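Local structure of mRNA-decapping enzyme subunit 1 (Saccharomyces cerevisiae, 1Q67) at residues Lys165-Val168 with Glu173-Leu176; Glu180-Glu185 with Val191-Leu196; Gly63-Tyr68 with Ile203-Val208. The protein acts with DCP2 in the yeast decapping complex, which removes the 7-methylguanine cap from mRNAs and so commits them to degradation. All coordinates share one frame; numbering follows the deposited sequence.

Contact 1 of 3, residues Lys165-Val168 with Glu173-Leu176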
ATOM      1  N   LYS B 165      19.319  26.928 -12.820  1.00 41.56           N
ATOM      2  CA  LYS B 165      19.709  27.502 -14.098  1.00 43.74           C
ATOM      3  C   LYS B 165      18.447  27.936 -14.842  1.00 46.33           C
ATOM      4  O   LYS B 165      18.368  29.050 -15.377  1.00 45.60           O
ATOM      5  CB  LYS B 165      20.468  26.477 -14.945  1.00 43.92           C
ATOM      6  CG  LYS B 165      20.918  27.023 -16.301  1.00 46.67           C
ATOM      7  CD  LYS B 165      21.320  25.914 -17.259  1.00 49.96           C
ATOM      8  CE  LYS B 165      22.652  25.277 -16.884  1.00 53.23           C
ATOM      9  NZ  LYS B 165      23.805  26.159 -17.215  1.00 56.47           N
ATOM     10  N   ARG B 166      17.464  27.043 -14.868  1.00 47.58           N
ATOM     11  CA  ARG B 166      16.191  27.305 -15.531  1.00 48.80           C
ATOM     12  C   ARG B 166      15.518  28.576 -15.006  1.00 47.83           C
ATOM     13  O   ARG B 166      14.988  29.370 -15.786  1.00 47.00           O
ATOM     14  CB  ARG B 166      15.260  26.103 -15.340  1.00 50.92           C
ATOM     15  CG  ARG B 166      13.824  26.312 -15.792  1.00 53.89           C
ATOM     16  CD  ARG B 166      12.953  25.162 -15.290  1.00 57.78           C
ATOM     17  NE  ARG B 166      11.526  25.364 -15.536  1.00 58.07           N
ATOM     18  CZ  ARG B 166      10.921  25.104 -16.687  1.00 60.03           C
ATOM     19  NH1 ARG B 166      11.616  24.627 -17.712  1.00 61.29           N
ATOM     20  NH2 ARG B 166       9.617  25.308 -16.811  1.00 61.25           N
ATOM     21  N   LYS B 167      15.532  28.763 -13.690  1.00 47.43           N
ATOM     22  CA  LYS B 167      14.915  29.946 -13.084  1.00 47.94           C
ATOM     23  C   LYS B 167      15.551  31.242 -13.583  1.00 47.29           C
ATOM     24  O   LYS B 167      14.893  32.279 -13.654  1.00 45.97           O
ATOM     25  CB  LYS B 167      15.024  29.893 -11.555  1.00 49.23           C
ATOM     26  CG  LYS B 167      14.274  28.730 -10.915  1.00 55.47           C
ATOM     27  CD  LYS B 167      14.104  28.886  -9.400  1.00 56.54           C
ATOM     28  CE  LYS B 167      15.440  28.920  -8.650  1.00 59.81           C
ATOM     29  NZ  LYS B 167      16.186  30.207  -8.831  1.00 60.33           N
ATOM     30  N   VAL B 168      16.832  31.172 -13.933  1.00 46.91           N
ATOM     31  CA  VAL B 168      17.557  32.343 -14.404  1.00 46.55           C
ATOM     32  C   VAL B 168      17.547  32.555 -15.914  1.00 48.73           C
ATOM     33  O   VAL B 168      17.172  33.624 -16.381  1.00 49.22           O
ATOM     34  CB  VAL B 168      19.034  32.306 -13.937  1.00 46.00           C
ATOM     35  CG1 VAL B 168      19.783  33.518 -14.480  1.00 44.74           C
ATOM     36  CG2 VAL B 168      19.107  32.281 -12.417  1.00 40.22           C
ATOM     37  N   GLU B 173       9.638  30.268 -19.795  1.00 74.51           N
ATOM     38  CA  GLU B 173       9.026  28.948 -19.691  1.00 75.23           C
ATOM     39  C   GLU B 173       8.730  28.643 -18.227  1.00 75.40           C
ATOM     40  O   GLU B 173       7.843  27.848 -17.916  1.00 75.48           O
ATOM     41  CB  GLU B 173       9.950  27.871 -20.269  1.00 75.92           C
ATOM     42  CG  GLU B 173       9.890  27.742 -21.783  1.00 77.97           C
ATOM     43  CD  GLU B 173      10.808  26.656 -22.318  1.00 79.48           C
ATOM     44  OE1 GLU B 173      10.733  25.507 -21.826  1.00 80.08           O
ATOM     45  OE2 GLU B 173      11.603  26.950 -23.238  1.00 79.33           O
ATOM     46  N   ASP B 174       9.472  29.288 -17.331  1.00 75.49           N
ATOM     47  CA  ASP B 174       9.294  29.082 -15.899  1.00 75.72           C
ATOM     48  C   ASP B 174       8.030  29.773 -15.396  1.00 75.35           C
ATOM     49  O   ASP B 174       7.213  29.160 -14.710  1.00 74.88           O
ATOM     50  CB  ASP B 174      10.503  29.612 -15.119  1.00 75.70           C
ATOM     51  CG  ASP B 174      10.511  29.146 -13.669  1.00 76.35           C
ATOM     52  OD1 ASP B 174      11.032  29.882 -12.804  1.00 75.80           O
ATOM     53  OD2 ASP B 174      10.009  28.033 -13.395  1.00 76.30           O
ATOM     54  N   THR B 175       7.875  31.051 -15.730  1.00 75.06           N
ATOM     55  CA  THR B 175       6.704  31.813 -15.303  1.00 74.41           C
ATOM     56  C   THR B 175       5.420  31.167 -15.815  1.00 74.05           C
ATOM     57  O   THR B 175       4.342  31.399 -15.271  1.00 74.22           O
ATOM     58  CB  THR B 175       6.759  33.265 -15.813  1.00 74.67           C
ATOM     59  OG1 THR B 175       6.857  33.268 -17.243  1.00 74.83           O
ATOM     60  CG2 THR B 175       7.957  33.991 -15.220  1.00 74.52           C
ATOM     61  N   LEU B 176       5.545  30.358 -16.861  1.00 72.92           N
ATOM     62  CA  LEU B 176       4.394  29.669 -17.437  1.00 72.51           C
ATOM     63  C   LEU B 176       4.160  28.353 -16.705  1.00 71.57           C
ATOM     64  O   LEU B 176       3.018  27.963 -16.454  1.00 71.79           O
ATOM     65  CB  LEU B 176       4.631  29.393 -18.924  1.00 73.82           C
ATOM     66  CG  LEU B 176       4.838  30.611 -19.827  1.00 74.78           C
ATOM     67  CD1 LEU B 176       5.125  30.143 -21.250  1.00 74.16           C
ATOM     68  CD2 LEU B 176       3.602  31.505 -19.783  1.00 74.25           C
TER
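Arg-166 reaches Asp-174 because both side chains leave their helices with CG trans to the backbone N: chi1 is 171° in the arginine, whose chain then runs straight out to NE, and -167° in the aspartate. The two thus meet between helices 160-169 and 171-176, where Arg-166 NE lies 3.7 Å from Asp-174 OD2. This is a long salt bridge, and the planes of guanidinium and carboxylate stand 78° apart, so the groups do not form the flat, paired bridge of two N-H donors facing two oxygens. NE is buried here without a hydrogen-bond partner, and its link to OD2 is probably one of charge more than of directed bonding. The firmer hold on each group comes from the chain just beyond: OD2 accepts a hydrogen bond from the backbone N of Leu-179, and Arg-166 NH2 donates to the carbonyl of Asn-177.

The rest of the guanidinium lies against the start of 173-176. The backbone N of Asp-174 sits over one of its faces, while Glu-173 O approaches NH2 obliquely, 3.3 Å away but at too poor an angle for a hydrogen bond. The Glu-173 carboxylate probably adds a weaker electrostatic attraction, too distant for a salt bridge, with OE1 4.3 Å from Arg-166 NH1. The other carboxylate oxygen, Asp-174 OD1, rests 3.9 Å from Lys-167 CG. These two side chains run alongside each other, but the lysine chain bends at its third and fourth torsions and leaves NZ 6.5 Å from Asp-174 OD1.

All this joins two short helices that follow each other closely in the chain, at the protein surface, on the path from strand 152-157 of one sheet to strand 183-187 of the other.

Contact 2 of 3, residues Glu180-Glu185 with Val191-Leu196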
ATOM      1  N   GLU B 180      10.328  24.531  -8.811  1.00 58.00           N
ATOM      2  CA  GLU B 180      11.236  24.816  -7.704  1.00 54.89           C
ATOM      3  C   GLU B 180      11.997  23.562  -7.300  1.00 52.08           C
ATOM      4  O   GLU B 180      11.576  22.445  -7.611  1.00 51.59           O
ATOM      5  CB  GLU B 180      10.477  25.399  -6.509  1.00 57.54           C
ATOM      6  CG  GLU B 180      10.217  26.896  -6.659  1.00 62.19           C
ATOM      7  CD  GLU B 180       9.661  27.535  -5.402  1.00 65.12           C
ATOM      8  OE1 GLU B 180      10.303  27.417  -4.334  1.00 66.29           O
ATOM      9  OE2 GLU B 180       8.583  28.166  -5.484  1.00 66.78           O
ATOM     10  N   CYS B 181      13.124  23.744  -6.618  1.00 47.36           N
ATOM     11  CA  CYS B 181      13.941  22.613  -6.207  1.00 44.11           C
ATOM     12  C   CYS B 181      13.191  21.583  -5.370  1.00 43.41           C
ATOM     13  O   CYS B 181      12.475  21.921  -4.423  1.00 42.05           O
ATOM     14  CB  CYS B 181      15.174  23.095  -5.441  1.00 43.47           C
ATOM     15  SG  CYS B 181      16.403  23.929  -6.483  1.00 42.71           S
ATOM     16  N   MET B 182      13.370  20.317  -5.734  1.00 40.86           N
ATOM     17  CA  MET B 182      12.733  19.224  -5.030  1.00 39.37           C
ATOM     18  C   MET B 182      13.474  19.014  -3.721  1.00 38.69           C
ATOM     19  O   MET B 182      14.537  19.604  -3.502  1.00 38.98           O
ATOM     20  CB  MET B 182      12.789  17.954  -5.879  1.00 38.32           C
ATOM     21  CG  MET B 182      12.089  18.086  -7.226  1.00 38.76           C
ATOM     22  SD  MET B 182      12.176  16.582  -8.246  1.00 36.84           S
ATOM     23  CE  MET B 182      11.072  15.507  -7.299  1.00 42.02           C
ATOM     24  N   GLY B 183      12.915  18.176  -2.854  1.00 37.19           N
ATOM     25  CA  GLY B 183      13.546  17.904  -1.578  1.00 37.12           C
ATOM     26  C   GLY B 183      13.236  16.517  -1.048  1.00 38.14           C
ATOM     27  O   GLY B 183      12.253  15.897  -1.450  1.00 37.69           O
ATOM     28  N   VAL B 184      14.083  16.025  -0.149  1.00 38.38           N
ATOM     29  CA  VAL B 184      13.886  14.715   0.450  1.00 39.96           C
ATOM     30  C   VAL B 184      14.352  14.691   1.892  1.00 40.88           C
ATOM     31  O   VAL B 184      15.325  15.346   2.251  1.00 41.00           O
ATOM     32  CB  VAL B 184      14.643  13.591  -0.307  1.00 40.69           C
ATOM     33  CG1 VAL B 184      14.044  13.415  -1.680  1.00 45.00           C
ATOM     34  CG2 VAL B 184      16.142  13.920  -0.410  1.00 38.89           C
ATOM     35  N   GLU B 185      13.646  13.919   2.709  1.00 42.48           N
ATOM     36  CA  GLU B 185      13.978  13.773   4.113  1.00 45.11           C
ATOM     37  C   GLU B 185      13.380  12.473   4.617  1.00 45.21           C
ATOM     38  O   GLU B 185      12.496  11.890   3.990  1.00 44.18           O
ATOM     39  CB  GLU B 185      13.399  14.930   4.931  1.00 47.38           C
ATOM     40  CG  GLU B 185      11.889  14.878   5.073  1.00 54.40           C
ATOM     41  CD  GLU B 185      11.329  16.034   5.882  1.00 58.92           C
ATOM     42  OE1 GLU B 185      11.771  16.228   7.039  1.00 62.25           O
ATOM     43  OE2 GLU B 185      10.440  16.749   5.364  1.00 60.84           O
ATOM     44  N   VAL B 191       9.709   8.287   3.963  1.00 42.46           N
ATOM     45  CA  VAL B 191      10.687   9.004   3.169  1.00 38.44           C
ATOM     46  C   VAL B 191       9.774  10.048   2.561  1.00 37.71           C
ATOM     47  O   VAL B 191       8.814   9.709   1.876  1.00 36.62           O
ATOM     48  CB  VAL B 191      11.304   8.158   2.060  1.00 38.00           C
ATOM     49  CG1 VAL B 191      12.064   9.066   1.088  1.00 32.66           C
ATOM     50  CG2 VAL B 191      12.249   7.128   2.668  1.00 34.62           C
ATOM     51  N   ILE B 192      10.053  11.311   2.857  1.00 38.63           N
ATOM     52  CA  ILE B 192       9.241  12.420   2.385  1.00 38.55           C
ATOM     53  C   ILE B 192       9.885  13.134   1.209  1.00 38.64           C
ATOM     54  O   ILE B 192      11.021  13.597   1.292  1.00 39.23           O
ATOM     55  CB  ILE B 192       8.982  13.400   3.550  1.00 39.25           C
ATOM     56  CG1 ILE B 192       8.216  12.657   4.651  1.00 39.72           C
ATOM     57  CG2 ILE B 192       8.202  14.613   3.073  1.00 38.98           C
ATOM     58  CD1 ILE B 192       7.964  13.463   5.908  1.00 43.19           C
ATOM     59  N   ILE B 193       9.150  13.206   0.106  1.00 39.24           N
ATOM     60  CA  ILE B 193       9.648  13.838  -1.098  1.00 39.92           C
ATOM     61  C   ILE B 193       8.799  15.030  -1.515  1.00 41.17           C
ATOM     62  O   ILE B 193       7.568  14.936  -1.601  1.00 40.05           O
ATOM     63  CB  ILE B 193       9.708  12.824  -2.264  1.00 40.93           C
ATOM     64  CG1 ILE B 193      10.715  11.719  -1.936  1.00 41.22           C
ATOM     65  CG2 ILE B 193      10.107  13.525  -3.558  1.00 40.92           C
ATOM     66  CD1 ILE B 193      10.808  10.643  -2.993  1.00 41.70           C
ATOM     67  N   LYS B 194       9.472  16.154  -1.759  1.00 41.99           N
ATOM     68  CA  LYS B 194       8.803  17.373  -2.191  1.00 42.28           C
ATOM     69  C   LYS B 194       8.985  17.502  -3.700  1.00 42.30           C
ATOM     70  O   LYS B 194      10.097  17.434  -4.222  1.00 40.41           O
ATOM     71  CB  LYS B 194       9.381  18.602  -1.479  1.00 45.94           C
ATOM     72  CG  LYS B 194       8.525  19.856  -1.637  1.00 49.07           C
ATOM     73  CD  LYS B 194       9.216  21.100  -1.090  1.00 52.21           C
ATOM     74  CE  LYS B 194      10.367  21.540  -1.997  1.00 54.40           C
ATOM     75  NZ  LYS B 194       9.894  21.866  -3.388  1.00 54.94           N
ATOM     76  N   ASN B 195       7.853  17.665  -4.367  1.00 43.69           N
ATOM     77  CA  ASN B 195       7.701  17.802  -5.814  1.00 46.84           C
ATOM     78  C   ASN B 195       8.339  19.082  -6.355  1.00 46.60           C
ATOM     79  O   ASN B 195       8.724  19.966  -5.588  1.00 45.08           O
ATOM     80  CB  ASN B 195       6.197  17.872  -6.125  1.00 48.56           C
ATOM     81  CG  ASN B 195       5.845  17.292  -7.456  1.00 52.04           C
ATOM     82  OD1 ASN B 195       6.680  17.223  -8.364  1.00 59.18           O
ATOM     83  ND2 ASN B 195       4.593  16.878  -7.601  1.00 51.82           N
ATOM     84  N   LEU B 196       8.413  19.177  -7.684  1.00 47.23           N
ATOM     85  CA  LEU B 196       8.929  20.366  -8.354  1.00 48.75           C
ATOM     86  C   LEU B 196       7.853  21.443  -8.214  1.00 49.75           C
ATOM     87  O   LEU B 196       8.107  22.627  -8.438  1.00 50.45           O
ATOM     88  CB  LEU B 196       9.161  20.095  -9.844  1.00 50.78           C
ATOM     89  CG  LEU B 196      10.426  19.350 -10.273  1.00 51.79           C
ATOM     90  CD1 LEU B 196      10.288  18.890 -11.710  1.00 51.43           C
ATOM     91  CD2 LEU B 196      11.627  20.263 -10.115  1.00 52.39           C
TER
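Val-184 and Ile-193 lie side by side on one face of an antiparallel beta hairpin, strands 183-187 and 190-194, with Val-184 CG1 3.7 Å from Ile-193 CG1. Both rest on Ile-218 of helix 208-223. Glu-185 and Ile-192 are likewise flank to flank on the reverse face, where the aliphatic Glu-185 CG packs 3.6 Å from Ile-192 CB and the carboxylate continues to a salt bridge with Lys-187. In register terms, Val-184 and Ile-193 are a non-hydrogen-bonded pair set between the hydrogen-bonded pairs Gly-183 with Lys-194 and Glu-185 with Ile-192.

Beyond the strands, Met-182 and Leu-196 cross at a slant, Met-182 CG touching Leu-196 CD2 at 3.6 Å; the methionine also meets Leu-222 of the helix, and the leucine Val-163 of helix 160-169. Lys-194 bends back at chi3 (72°) and chi4 (60°), curling its ammonium over the backbone of both segments: NZ donates to Cys-181 O at 2.8 Å and to Asn-195 O at 3.1 Å. A methionine in its place would probably leave these two carbonyls without their shared donor and the loop ends less firmly tied.

Past the last bridge, one more backbone hydrogen bond joins the two segments: Glu-180 N to Leu-196 O, nearly straight at 171° and directed at a carbonyl lone pair.

Contact 3 of 3, residues Gly63-Tyr68 with Ile203-Val208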
ATOM      1  N   GLY B  63       3.757  -1.180  -3.937  1.00 31.53           N
ATOM      2  CA  GLY B  63       4.398  -2.214  -4.721  1.00 31.60           C
ATOM      3  C   GLY B  63       5.885  -1.975  -4.852  1.00 31.89           C
ATOM      4  O   GLY B  63       6.510  -1.421  -3.951  1.00 32.77           O
ATOM      5  N   VAL B  64       6.453  -2.390  -5.977  1.00 32.71           N
ATOM      6  CA  VAL B  64       7.873  -2.218  -6.211  1.00 34.07           C
ATOM      7  C   VAL B  64       8.200  -0.755  -6.512  1.00 34.54           C
ATOM      8  O   VAL B  64       7.560  -0.119  -7.357  1.00 33.42           O
ATOM      9  CB  VAL B  64       8.357  -3.094  -7.384  1.00 34.08           C
ATOM     10  CG1 VAL B  64       9.857  -2.925  -7.563  1.00 34.14           C
ATOM     11  CG2 VAL B  64       8.037  -4.560  -7.111  1.00 34.78           C
ATOM     12  N   LEU B  65       9.198  -0.233  -5.806  1.00 34.13           N
ATOM     13  CA  LEU B  65       9.633   1.143  -5.976  1.00 35.25           C
ATOM     14  C   LEU B  65      11.015   1.129  -6.606  1.00 34.67           C
ATOM     15  O   LEU B  65      11.913   0.443  -6.124  1.00 35.08           O
ATOM     16  CB  LEU B  65       9.685   1.857  -4.620  1.00 38.23           C
ATOM     17  CG  LEU B  65      10.459   3.183  -4.498  1.00 39.11           C
ATOM     18  CD1 LEU B  65       9.840   4.251  -5.378  1.00 38.65           C
ATOM     19  CD2 LEU B  65      10.435   3.633  -3.047  1.00 37.33           C
ATOM     20  N   ALA B  66      11.184   1.870  -7.694  1.00 31.52           N
ATOM     21  CA  ALA B  66      12.479   1.928  -8.349  1.00 31.96           C
ATOM     22  C   ALA B  66      12.848   3.358  -8.710  1.00 32.27           C
ATOM     23  O   ALA B  66      11.976   4.182  -8.981  1.00 31.66           O
ATOM     24  CB  ALA B  66      12.478   1.069  -9.617  1.00 30.53           C
ATOM     25  N   ILE B  67      14.150   3.632  -8.699  1.00 31.74           N
ATOM     26  CA  ILE B  67      14.696   4.926  -9.072  1.00 32.35           C
ATOM     27  C   ILE B  67      15.687   4.592 -10.172  1.00 32.74           C
ATOM     28  O   ILE B  67      16.536   3.712 -10.019  1.00 34.20           O
ATOM     29  CB  ILE B  67      15.393   5.608  -7.899  1.00 33.02           C
ATOM     30  CG1 ILE B  67      14.333   6.017  -6.876  1.00 31.64           C
ATOM     31  CG2 ILE B  67      16.175   6.832  -8.386  1.00 30.24           C
ATOM     32  CD1 ILE B  67      14.899   6.464  -5.580  1.00 37.93           C
ATOM     33  N   TYR B  68      15.572   5.285 -11.293  1.00 31.51           N
ATOM     34  CA  TYR B  68      16.428   4.967 -12.417  1.00 31.17           C
ATOM     35  C   TYR B  68      16.875   6.196 -13.190  1.00 31.87           C
ATOM     36  O   TYR B  68      16.258   7.257 -13.112  1.00 32.10           O
ATOM     37  CB  TYR B  68      15.660   4.026 -13.345  1.00 29.10           C
ATOM     38  CG  TYR B  68      14.335   4.608 -13.769  1.00 29.73           C
ATOM     39  CD1 TYR B  68      14.208   5.286 -14.978  1.00 31.32           C
ATOM     40  CD2 TYR B  68      13.208   4.504 -12.950  1.00 31.07           C
ATOM     41  CE1 TYR B  68      12.998   5.837 -15.371  1.00 29.71           C
ATOM     42  CE2 TYR B  68      11.984   5.066 -13.331  1.00 29.92           C
ATOM     43  CZ  TYR B  68      11.894   5.726 -14.551  1.00 31.35           C
ATOM     44  OH  TYR B  68      10.698   6.268 -14.970  1.00 34.01           O
ATOM     45  N   ILE B 203       6.518   8.142   1.446  1.00 35.38           N
ATOM     46  CA  ILE B 203       6.634   6.773   0.993  1.00 35.80           C
ATOM     47  C   ILE B 203       7.042   5.871   2.147  1.00 35.90           C
ATOM     48  O   ILE B 203       8.117   6.044   2.718  1.00 33.99           O
ATOM     49  CB  ILE B 203       7.680   6.633  -0.142  1.00 36.73           C
ATOM     50  CG1 ILE B 203       7.331   7.564  -1.307  1.00 35.61           C
ATOM     51  CG2 ILE B 203       7.707   5.192  -0.644  1.00 37.94           C
ATOM     52  CD1 ILE B 203       8.386   7.587  -2.405  1.00 35.39           C
ATOM     53  N   TRP B 204       6.170   4.926   2.502  1.00 36.41           N
ATOM     54  CA  TRP B 204       6.476   3.976   3.570  1.00 38.01           C
ATOM     55  C   TRP B 204       7.194   2.813   2.905  1.00 37.52           C
ATOM     56  O   TRP B 204       6.671   2.206   1.973  1.00 39.10           O
ATOM     57  CB  TRP B 204       5.206   3.450   4.253  1.00 40.25           C
ATOM     58  CG  TRP B 204       5.519   2.445   5.333  1.00 44.49           C
ATOM     59  CD1 TRP B 204       5.966   2.714   6.593  1.00 46.14           C
ATOM     60  CD2 TRP B 204       5.526   1.013   5.204  1.00 45.95           C
ATOM     61  NE1 TRP B 204       6.259   1.545   7.254  1.00 47.59           N
ATOM     62  CE2 TRP B 204       5.994   0.485   6.426  1.00 47.91           C
ATOM     63  CE3 TRP B 204       5.175   0.125   4.176  1.00 49.63           C
ATOM     64  CZ2 TRP B 204       6.134  -0.897   6.649  1.00 50.04           C
ATOM     65  CZ3 TRP B 204       5.311  -1.258   4.398  1.00 50.08           C
ATOM     66  CH2 TRP B 204       5.783  -1.749   5.626  1.00 48.60           C
ATOM     67  N   ILE B 205       8.389   2.502   3.381  1.00 38.98           N
ATOM     68  CA  ILE B 205       9.156   1.412   2.808  1.00 42.44           C
ATOM     69  C   ILE B 205       9.354   0.305   3.842  1.00 44.10           C
ATOM     70  O   ILE B 205       9.845   0.549   4.940  1.00 43.04           O
ATOM     71  CB  ILE B 205      10.520   1.916   2.301  1.00 43.25           C
ATOM     72  CG1 ILE B 205      10.300   2.963   1.198  1.00 42.52           C
ATOM     73  CG2 ILE B 205      11.346   0.746   1.787  1.00 43.19           C
ATOM     74  CD1 ILE B 205      11.571   3.618   0.692  1.00 44.90           C
ATOM     75  N   HIS B 206       8.960  -0.912   3.477  1.00 47.49           N
ATOM     76  CA  HIS B 206       9.069  -2.049   4.380  1.00 51.04           C
ATOM     77  C   HIS B 206      10.502  -2.392   4.785  1.00 51.70           C
ATOM     78  O   HIS B 206      10.778  -2.570   5.966  1.00 52.27           O
ATOM     79  CB  HIS B 206       8.405  -3.283   3.772  1.00 54.79           C
ATOM     80  CG  HIS B 206       8.285  -4.423   4.733  1.00 59.53           C
ATOM     81  ND1 HIS B 206       7.427  -4.397   5.813  1.00 61.55           N
ATOM     82  CD2 HIS B 206       8.971  -5.586   4.825  1.00 60.40           C
ATOM     83  CE1 HIS B 206       7.594  -5.492   6.530  1.00 61.06           C
ATOM     84  NE2 HIS B 206       8.526  -6.230   5.954  1.00 61.10           N
ATOM     85  N   THR B 207      11.410  -2.497   3.818  1.00 51.44           N
ATOM     86  CA  THR B 207      12.800  -2.809   4.145  1.00 51.65           C
ATOM     87  C   THR B 207      13.389  -1.598   4.867  1.00 51.44           C
ATOM     88  O   THR B 207      13.640  -0.560   4.256  1.00 50.48           O
ATOM     89  CB  THR B 207      13.635  -3.101   2.876  1.00 52.36           C
ATOM     90  OG1 THR B 207      13.022  -4.162   2.132  1.00 52.44           O
ATOM     91  CG2 THR B 207      15.052  -3.522   3.254  1.00 51.77           C
ATOM     92  N   VAL B 208      13.595  -1.740   6.171  1.00 51.19           N
ATOM     93  CA  VAL B 208      14.123  -0.662   6.997  1.00 51.56           C
ATOM     94  C   VAL B 208      15.340   0.032   6.409  1.00 51.08           C
ATOM     95  O   VAL B 208      15.303   1.231   6.149  1.00 51.05           O
ATOM     96  CB  VAL B 208      14.494  -1.169   8.410  1.00 53.29           C
ATOM     97  CG1 VAL B 208      15.035  -0.014   9.256  1.00 53.06           C
ATOM     98  CG2 VAL B 208      13.270  -1.794   9.076  1.00 53.52           C
TER
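Leu-65 carries one whole side of this contact through a single methyl group. Its CD2 lies 3.9 Å from Ile-205 CD1 and 4.0 Å from Ile-203 CG2, so one carbon touches two isoleucines that stand two residues apart on strand 200-205. The leucine meets Ile-203 tip to tip but crosses Ile-205 at about a right angle. Placing CG trans to the backbone N (chi1 164°) directs the branch toward the facing strand, while Ile-214 of helix 208-223 packs against the same leucine. All three residues are buried, and the interface between them is purely apolar.

The remainder of the two segments diverges. Tyr-68 turns to a different environment, its hydroxyl hydrogen-bonded to Asp-31. Trp-204 and His-206, both partly exposed, belong to another setting: the rings of both meet His-43 of the second subunit, and His-206 also meets its own counterpart there.

Strand 64-70 of one antiparallel sheet packed on strand 200-205 of the other, with helix 208-223 against Leu-65 and its strand, is consistent with the pleckstrin-homology (PH) type fold, to whose clan the DCP1 family belongs.

Contact 3 is core, contact 2 is partly buried and contact 1 lies at the surface, and the chemistry follows that order: methyl packing alone, then a backbone ladder with apolar side chains on the helix-facing side, then loose charge pairing. Contacts 2 and 3 share a sheet, since strands 190-194 and 200-205 are neighbours; Val-191 O accepts a probable hydrogen bond from Ile-203 N, and Ile-193 packs on Ile-203. Contact 1 only precedes contact 2 along the chain, with centres about 18 Å apart, and it sits on the opposite side of the chain's centre from contact 3. Both contacts 1 and 2 are nested within the long loop that contact 3 closes.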